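Local coordinates for geranyltranstransferase (Legionella pneumophila subsp. pneumophila, PDB 3LOM), which probably condenses isopentenyl diphosphate with allylic diphosphates to make farnesyl diphosphate, in a magnesium-dependent step of isoprenoid biosynthesis, at residues A[171-185]-A[254-266]. Residues are numbered along the deposited sequence; the frame is centred on the assembly and turned at random.
Sequences LAKSSVTEEQLREIH and KTTFATLFNKQQL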
ATOM      1  N   LEU A 171       5.398  17.326  17.204  1.00 66.49           N
ATOM      2  CA  LEU A 171       5.717  18.704  16.787  1.00 72.46           C
ATOM      3  C   LEU A 171       4.779  19.760  17.370  1.00 76.72           C
ATOM      4  O   LEU A 171       5.101  20.951  17.358  1.00 78.97           O
ATOM      5  CB  LEU A 171       5.777  18.824  15.260  1.00 69.07           C
ATOM      6  CG  LEU A 171       7.130  18.837  14.532  1.00 73.48           C
ATOM      7  CD1 LEU A 171       8.080  17.744  15.008  1.00 66.77           C
ATOM      8  CD2 LEU A 171       6.925  18.743  13.025  1.00 69.04           C
ATOM      9  N   ALA A 172       3.627  19.307  17.868  1.00 81.46           N
ATOM     10  CA  ALA A 172       2.685  20.136  18.616  1.00 89.46           C
ATOM     11  C   ALA A 172       3.338  20.732  19.869  1.00 92.72           C
ATOM     12  O   ALA A 172       3.146  21.912  20.179  1.00 92.99           O
ATOM     13  CB  ALA A 172       1.449  19.315  18.989  1.00 88.04           C
ATOM     14  N   LYS A 173       4.114  19.907  20.572  1.00 95.45           N
ATOM     15  CA  LYS A 173       4.907  20.335  21.725  1.00 94.82           C
ATOM     16  C   LYS A 173       6.120  21.137  21.251  1.00 97.38           C
ATOM     17  O   LYS A 173       6.610  20.929  20.141  1.00101.28           O
ATOM     18  CB  LYS A 173       5.378  19.117  22.526  1.00 93.35           C
ATOM     19  CG  LYS A 173       4.305  18.061  22.772  1.00 87.66           C
ATOM     20  CD  LYS A 173       4.927  16.709  23.088  1.00 74.66           C
ATOM     21  CE  LYS A 173       3.876  15.608  23.082  1.00 75.04           C
ATOM     22  NZ  LYS A 173       4.474  14.275  23.362  1.00 67.26           N
ATOM     23  N   SER A 174       6.594  22.052  22.091  1.00 98.29           N
ATOM     24  CA  SER A 174       7.766  22.870  21.764  1.00100.57           C
ATOM     25  C   SER A 174       9.021  22.384  22.501  1.00100.43           C
ATOM     26  O   SER A 174      10.024  23.099  22.591  1.00 98.15           O
ATOM     27  CB  SER A 174       7.490  24.353  22.052  1.00100.88           C
ATOM     28  OG  SER A 174       7.135  24.563  23.409  1.00 96.38           O
ATOM     29  N   SER A 175       8.954  21.151  23.003  1.00100.35           N
ATOM     30  CA  SER A 175      10.038  20.539  23.773  1.00 98.20           C
ATOM     31  C   SER A 175      10.954  19.692  22.886  1.00 94.17           C
ATOM     32  O   SER A 175      11.867  19.019  23.377  1.00 93.38           O
ATOM     33  CB  SER A 175       9.456  19.668  24.888  1.00100.67           C
ATOM     34  OG  SER A 175       8.424  20.347  25.586  1.00105.04           O
ATOM     35  N   VAL A 176      10.702  19.737  21.580  1.00 86.53           N
ATOM     36  CA  VAL A 176      11.408  18.907  20.610  1.00 76.58           C
ATOM     37  C   VAL A 176      12.817  19.443  20.334  1.00 70.59           C
ATOM     38  O   VAL A 176      13.001  20.620  20.003  1.00 61.51           O
ATOM     39  CB  VAL A 176      10.573  18.756  19.304  1.00 76.11           C
ATOM     40  CG1 VAL A 176      11.353  18.053  18.205  1.00 75.90           C
ATOM     41  CG2 VAL A 176       9.284  18.000  19.581  1.00 63.71           C
ATOM     42  N   THR A 177      13.804  18.567  20.496  1.00 72.38           N
ATOM     43  CA  THR A 177      15.204  18.890  20.224  1.00 71.97           C
ATOM     44  C   THR A 177      15.477  18.927  18.728  1.00 71.00           C
ATOM     45  O   THR A 177      14.640  18.512  17.927  1.00 70.19           O
ATOM     46  CB  THR A 177      16.167  17.862  20.871  1.00 71.41           C
ATOM     47  OG1 THR A 177      15.828  16.539  20.437  1.00 67.86           O
ATOM     48  CG2 THR A 177      16.102  17.934  22.396  1.00 73.86           C
ATOM     49  N   GLU A 178      16.659  19.419  18.364  1.00 72.77           N
ATOM     50  CA  GLU A 178      17.136  19.386  16.986  1.00 72.94           C
ATOM     51  C   GLU A 178      17.277  17.946  16.502  1.00 73.45           C
ATOM     52  O   GLU A 178      16.986  17.647  15.344  1.00 77.77           O
ATOM     53  CB  GLU A 178      18.477  20.110  16.878  1.00 77.30           C
ATOM     54  CG  GLU A 178      18.932  20.381  15.454  1.00 86.92           C
ATOM     55  CD  GLU A 178      20.405  20.708  15.366  1.00100.86           C
ATOM     56  OE1 GLU A 178      20.863  21.616  16.096  1.00 99.47           O
ATOM     57  OE2 GLU A 178      21.107  20.059  14.563  1.00111.85           O
ATOM     58  N   GLU A 179      17.706  17.070  17.409  1.00 75.90           N
ATOM     59  CA  GLU A 179      17.893  15.644  17.138  1.00 76.59           C
ATOM     60  C   GLU A 179      16.591  14.964  16.706  1.00 72.50           C
ATOM     61  O   GLU A 179      16.558  14.292  15.675  1.00 70.91           O
ATOM     62  CB  GLU A 179      18.466  14.942  18.377  1.00 75.99           C
ATOM     63  CG  GLU A 179      19.148  13.606  18.094  1.00 98.30           C
ATOM     64  CD  GLU A 179      20.614  13.763  17.714  1.00123.28           C
ATOM     65  OE1 GLU A 179      21.432  14.071  18.608  1.00129.36           O
ATOM     66  OE2 GLU A 179      20.950  13.566  16.527  1.00130.02           O
ATOM     67  N   GLN A 180      15.533  15.154  17.498  1.00 69.36           N
ATOM     68  CA  GLN A 180      14.219  14.559  17.237  1.00 64.64           C
ATOM     69  C   GLN A 180      13.608  15.084  15.942  1.00 62.90           C
ATOM     70  O   GLN A 180      13.066  14.312  15.151  1.00 60.53           O
ATOM     71  CB  GLN A 180      13.261  14.837  18.395  1.00 57.10           C
ATOM     72  CG  GLN A 180      13.574  14.094  19.675  1.00 72.86           C
ATOM     73  CD  GLN A 180      12.995  14.781  20.897  1.00 83.13           C
ATOM     74  OE1 GLN A 180      13.115  15.999  21.057  1.00 63.10           O
ATOM     75  NE2 GLN A 180      12.369  14.001  21.775  1.00 83.62           N
ATOM     76  N   LEU A 181      13.716  16.399  15.743  1.00 58.80           N
ATOM     77  CA  LEU A 181      13.260  17.076  14.535  1.00 57.39           C
ATOM     78  C   LEU A 181      13.935  16.522  13.278  1.00 61.03           C
ATOM     79  O   LEU A 181      13.279  16.322  12.256  1.00 64.39           O
ATOM     80  CB  LEU A 181      13.508  18.582  14.652  1.00 57.73           C
ATOM     81  CG  LEU A 181      13.048  19.506  13.523  1.00 54.69           C
ATOM     82  CD1 LEU A 181      11.531  19.594  13.461  1.00 44.18           C
ATOM     83  CD2 LEU A 181      13.651  20.884  13.714  1.00 69.56           C
ATOM     84  N   ARG A 182      15.237  16.261  13.368  1.00 57.84           N
ATOM     85  CA  ARG A 182      15.987  15.687  12.256  1.00 52.96           C
ATOM     86  C   ARG A 182      15.566  14.248  11.964  1.00 56.00           C
ATOM     87  O   ARG A 182      15.544  13.825  10.807  1.00 61.40           O
ATOM     88  CB  ARG A 182      17.492  15.769  12.522  1.00 59.58           C
ATOM     89  CG  ARG A 182      18.086  17.138  12.227  1.00 62.93           C
ATOM     90  CD  ARG A 182      19.508  17.257  12.758  1.00 64.24           C
ATOM     91  NE  ARG A 182      20.352  18.069  11.878  1.00 65.39           N
ATOM     92  CZ  ARG A 182      20.977  17.607  10.792  1.00 63.63           C
ATOM     93  NH1 ARG A 182      21.722  18.428  10.061  1.00 72.82           N
ATOM     94  NH2 ARG A 182      20.866  16.328  10.429  1.00 54.83           N
ATOM     95  N   GLU A 183      15.218  13.508  13.014  1.00 48.75           N
ATOM     96  CA  GLU A 183      14.786  12.119  12.877  1.00 49.49           C
ATOM     97  C   GLU A 183      13.385  12.005  12.259  1.00 47.35           C
ATOM     98  O   GLU A 183      13.170  11.194  11.357  1.00 50.08           O
ATOM     99  CB  GLU A 183      14.869  11.397  14.236  1.00 54.07           C
ATOM    100  CG  GLU A 183      14.368   9.943  14.262  1.00 49.41           C
ATOM    101  CD  GLU A 183      15.173   8.989  13.373  1.00 76.68           C
ATOM    102  OE1 GLU A 183      14.611   7.937  12.989  1.00 67.67           O
ATOM    103  OE2 GLU A 183      16.356   9.272  13.060  1.00 68.93           O
ATOM    104  N   ILE A 184      12.456  12.824  12.751  1.00 44.02           N
ATOM    105  CA  ILE A 184      11.086  12.891  12.248  1.00 47.75           C
ATOM    106  C   ILE A 184      11.021  13.167  10.735  1.00 49.99           C
ATOM    107  O   ILE A 184      10.328  12.449  10.003  1.00 52.39           O
ATOM    108  CB  ILE A 184      10.243  13.909  13.070  1.00 51.71           C
ATOM    109  CG1 ILE A 184       9.908  13.313  14.444  1.00 60.02           C
ATOM    110  CG2 ILE A 184       8.957  14.271  12.342  1.00 41.70           C
ATOM    111  CD1 ILE A 184       9.663  14.335  15.540  1.00 64.71           C
ATOM    112  N   HIS A 185      11.773  14.169  10.276  1.00 48.22           N
ATOM    113  CA  HIS A 185      11.839  14.524   8.856  1.00 44.58           C
ATOM    114  C   HIS A 185      12.533  13.479   7.983  1.00 47.78           C
ATOM    115  O   HIS A 185      12.172  13.310   6.813  1.00 52.57           O
ATOM    116  CB  HIS A 185      12.501  15.889   8.671  1.00 44.55           C
ATOM    117  CG  HIS A 185      11.654  17.032   9.135  1.00 50.52           C
ATOM    118  ND1 HIS A 185      10.351  17.211   8.720  1.00 47.46           N
ATOM    119  CD2 HIS A 185      11.928  18.064   9.966  1.00 48.95           C
ATOM    120  CE1 HIS A 185       9.853  18.293   9.292  1.00 51.87           C
ATOM    121  NE2 HIS A 185      10.795  18.837  10.043  1.00 63.20           N
ATOM    122  N   LYS A 254       4.666  25.039  18.739  1.00 84.07           N
ATOM    123  CA  LYS A 254       5.220  24.485  17.505  1.00 86.47           C
ATOM    124  C   LYS A 254       6.748  24.512  17.468  1.00 89.96           C
ATOM    125  O   LYS A 254       7.386  25.256  18.221  1.00 92.37           O
ATOM    126  CB  LYS A 254       4.652  25.213  16.280  1.00 80.96           C
ATOM    127  CG  LYS A 254       3.675  24.387  15.459  1.00 83.71           C
ATOM    128  CD  LYS A 254       4.404  23.345  14.610  1.00 75.15           C
ATOM    129  CE  LYS A 254       3.464  22.656  13.638  1.00 62.09           C
ATOM    130  NZ  LYS A 254       4.206  21.828  12.646  1.00 67.93           N
ATOM    131  N   THR A 255       7.322  23.688  16.588  1.00 83.88           N
ATOM    132  CA  THR A 255       8.774  23.645  16.382  1.00 76.15           C
ATOM    133  C   THR A 255       9.160  23.311  14.941  1.00 71.43           C
ATOM    134  O   THR A 255       8.704  22.318  14.371  1.00 70.39           O
ATOM    135  CB  THR A 255       9.489  22.690  17.373  1.00 73.22           C
ATOM    136  OG1 THR A 255      10.803  22.386  16.884  1.00 71.08           O
ATOM    137  CG2 THR A 255       8.707  21.400  17.549  1.00 83.62           C
ATOM    138  N   THR A 256       9.990  24.172  14.358  1.00 65.28           N
ATOM    139  CA  THR A 256      10.523  23.988  13.012  1.00 67.09           C
ATOM    140  C   THR A 256      12.028  24.244  13.036  1.00 67.55           C
ATOM    141  O   THR A 256      12.580  24.644  14.069  1.00 59.61           O
ATOM    142  CB  THR A 256       9.887  24.976  12.000  1.00 68.81           C
ATOM    143  OG1 THR A 256      10.096  26.322  12.443  1.00 81.36           O
ATOM    144  CG2 THR A 256       8.392  24.722  11.822  1.00 63.43           C
ATOM    145  N   PHE A 257      12.685  24.039  11.893  1.00 61.18           N
ATOM    146  CA  PHE A 257      14.073  24.467  11.715  1.00 63.77           C
ATOM    147  C   PHE A 257      14.194  25.984  11.881  1.00 64.00           C
ATOM    148  O   PHE A 257      15.245  26.488  12.270  1.00 67.79           O
ATOM    149  CB  PHE A 257      14.616  24.042  10.344  1.00 59.92           C
ATOM    150  CG  PHE A 257      14.969  22.577  10.252  1.00 63.54           C
ATOM    151  CD1 PHE A 257      16.096  22.074  10.896  1.00 63.33           C
ATOM    152  CD2 PHE A 257      14.182  21.703   9.509  1.00 60.18           C
ATOM    153  CE1 PHE A 257      16.428  20.719  10.812  1.00 63.12           C
ATOM    154  CE2 PHE A 257      14.505  20.347   9.415  1.00 53.88           C
ATOM    155  CZ  PHE A 257      15.630  19.854  10.071  1.00 61.11           C
ATOM    156  N   ALA A 258      13.099  26.691  11.605  1.00 62.17           N
ATOM    157  CA  ALA A 258      13.043  28.145  11.709  1.00 64.37           C
ATOM    158  C   ALA A 258      12.732  28.653  13.114  1.00 68.13           C
ATOM    159  O   ALA A 258      12.690  29.864  13.342  1.00 71.94           O
ATOM    160  CB  ALA A 258      12.044  28.706  10.712  1.00 62.77           C
ATOM    161  N   THR A 259      12.500  27.737  14.050  1.00 69.20           N
ATOM    162  CA  THR A 259      12.340  28.111  15.453  1.00 70.98           C
ATOM    163  C   THR A 259      13.578  27.699  16.241  1.00 73.89           C
ATOM    164  O   THR A 259      13.867  28.259  17.304  1.00 74.41           O
ATOM    165  CB  THR A 259      11.087  27.474  16.099  1.00 72.52           C
ATOM    166  OG1 THR A 259      11.168  26.046  16.006  1.00 71.84           O
ATOM    167  CG2 THR A 259       9.806  27.968  15.425  1.00 69.57           C
ATOM    168  N   LEU A 260      14.304  26.721  15.707  1.00 72.96           N
ATOM    169  CA  LEU A 260      15.503  26.198  16.350  1.00 71.97           C
ATOM    170  C   LEU A 260      16.776  26.859  15.833  1.00 74.36           C
ATOM    171  O   LEU A 260      17.734  27.021  16.583  1.00 74.01           O
ATOM    172  CB  LEU A 260      15.569  24.675  16.214  1.00 74.02           C
ATOM    173  CG  LEU A 260      15.108  23.840  17.418  1.00 84.09           C
ATOM    174  CD1 LEU A 260      13.832  24.358  18.104  1.00 92.15           C
ATOM    175  CD2 LEU A 260      14.925  22.401  17.000  1.00 96.63           C
ATOM    176  N   PHE A 261      16.786  27.226  14.553  1.00 76.42           N
ATOM    177  CA  PHE A 261      17.839  28.076  14.002  1.00 74.03           C
ATOM    178  C   PHE A 261      17.260  29.450  13.745  1.00 75.20           C
ATOM    179  O   PHE A 261      16.082  29.571  13.409  1.00 79.60           O
ATOM    180  CB  PHE A 261      18.386  27.518  12.688  1.00 72.81           C
ATOM    181  CG  PHE A 261      18.994  26.159  12.811  1.00 68.01           C
ATOM    182  CD1 PHE A 261      18.270  25.027  12.451  1.00 69.48           C
ATOM    183  CD2 PHE A 261      20.291  26.007  13.285  1.00 72.06           C
ATOM    184  CE1 PHE A 261      18.827  23.764  12.562  1.00 64.67           C
ATOM    185  CE2 PHE A 261      20.859  24.746  13.401  1.00 72.75           C
ATOM    186  CZ  PHE A 261      20.125  23.621  13.038  1.00 78.27           C
ATOM    187  N   ASN A 262      18.083  30.484  13.901  1.00 75.02           N
ATOM    188  CA  ASN A 262      17.661  31.838  13.554  1.00 76.05           C
ATOM    189  C   ASN A 262      17.848  32.083  12.049  1.00 74.82           C
ATOM    190  O   ASN A 262      18.414  31.239  11.353  1.00 75.04           O
ATOM    191  CB  ASN A 262      18.348  32.888  14.457  1.00 78.36           C
ATOM    192  CG  ASN A 262      19.538  33.587  13.797  1.00 89.47           C
ATOM    193  OD1 ASN A 262      20.454  32.956  13.266  1.00 93.05           O
ATOM    194  ND2 ASN A 262      19.523  34.915  13.851  1.00 93.83           N
ATOM    195  N   LYS A 263      17.357  33.221  11.564  1.00 77.49           N
ATOM    196  CA  LYS A 263      17.438  33.599  10.152  1.00 80.84           C
ATOM    197  C   LYS A 263      18.806  33.322   9.509  1.00 83.61           C
ATOM    198  O   LYS A 263      18.890  32.599   8.515  1.00 81.45           O
ATOM    199  CB  LYS A 263      17.060  35.074   9.997  1.00 83.18           C
ATOM    200  CG  LYS A 263      16.624  35.474   8.599  1.00 91.67           C
ATOM    201  CD  LYS A 263      16.031  36.872   8.595  1.00 94.97           C
ATOM    202  CE  LYS A 263      15.817  37.366   7.172  1.00105.31           C
ATOM    203  NZ  LYS A 263      14.953  38.577   7.143  1.00111.86           N
ATOM    204  N   GLN A 264      19.865  33.861  10.110  1.00 84.59           N
ATOM    205  CA  GLN A 264      21.219  33.772   9.556  1.00 85.81           C
ATOM    206  C   GLN A 264      21.782  32.361   9.676  1.00 84.44           C
ATOM    207  O   GLN A 264      22.477  31.886   8.774  1.00 86.48           O
ATOM    208  CB  GLN A 264      22.177  34.772  10.232  1.00 86.88           C
ATOM    209  CG  GLN A 264      21.550  35.797  11.200  1.00 93.50           C
ATOM    210  CD  GLN A 264      20.611  36.819  10.548  1.00102.90           C
ATOM    211  OE1 GLN A 264      19.701  37.333  11.205  1.00106.43           O
ATOM    212  NE2 GLN A 264      20.822  37.109   9.262  1.00106.11           N
ATOM    213  N   GLN A 265      21.476  31.709  10.799  1.00 83.84           N
ATOM    214  CA  GLN A 265      21.887  30.327  11.052  1.00 84.19           C
ATOM    215  C   GLN A 265      21.241  29.373  10.062  1.00 81.23           C
ATOM    216  O   GLN A 265      21.912  28.491   9.519  1.00 81.57           O
ATOM    217  CB  GLN A 265      21.509  29.896  12.470  1.00 85.15           C
ATOM    218  CG  GLN A 265      22.390  30.455  13.571  1.00 91.91           C
ATOM    219  CD  GLN A 265      21.848  30.127  14.943  1.00 92.60           C
ATOM    220  OE1 GLN A 265      20.832  30.678  15.369  1.00 96.79           O
ATOM    221  NE2 GLN A 265      22.518  29.220  15.643  1.00 86.05           N
ATOM    222  N   LEU A 266      19.940  29.558   9.841  1.00 72.90           N
ATOM    223  CA  LEU A 266      19.192  28.722   8.913  1.00 77.20           C
ATOM    224  C   LEU A 266      19.720  28.906   7.500  1.00 78.28           C
ATOM    225  O   LEU A 266      19.975  27.918   6.817  1.00 77.82           O
ATOM    226  CB  LEU A 266      17.687  29.004   8.988  1.00 76.45           C
ATOM    227  CG  LEU A 266      16.702  28.125   8.199  1.00 76.25           C
ATOM    228  CD1 LEU A 266      17.068  26.637   8.170  1.00 49.32           C
ATOM    229  CD2 LEU A 266      15.316  28.309   8.771  1.00 69.94           C
TER
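Leu181 sets its CD2 methyl over the centre of one face of the Phe257 ring, 3.9 Å from the centroid, a CH-pi contact only 11° off the ring normal. At the edge of the same ring lie Arg182 CG and, near its plane, CD1 of Phe261. The His185 ring meets Phe257 rim to rim, planes 25° apart, with CD2 of His185 3.5 Å from Phe257 CE2. With CG anti to the backbone N (chi1 -177°), Leu181 reaches across the contact, and its CD2 also lies 3.8 Å from Leu260 CD2. That Leu260 methyl packs against the backbone at Glu178, in the first turn of helix 178-201. Beyond it the Glu178 carboxylate approaches CZ of Phe261, while OE2 forms a salt bridge with Arg182 NE, one turn along the same helix, at 3.4 Å.

Toward the loops, Thr255 pushes CG2 to 3.4 Å from Lys173 O and against Val176 CB; its OG1 is buried without a polar partner. Capping boxes, Thr177 with Gln180 and Thr256 with Thr259, start the two helices. In this mainly helical prenyl synthase fold, the contact lays residues 171-185 against 254-261, with helix 209-236 alongside, whose Asp231 accepts from Phe257 N.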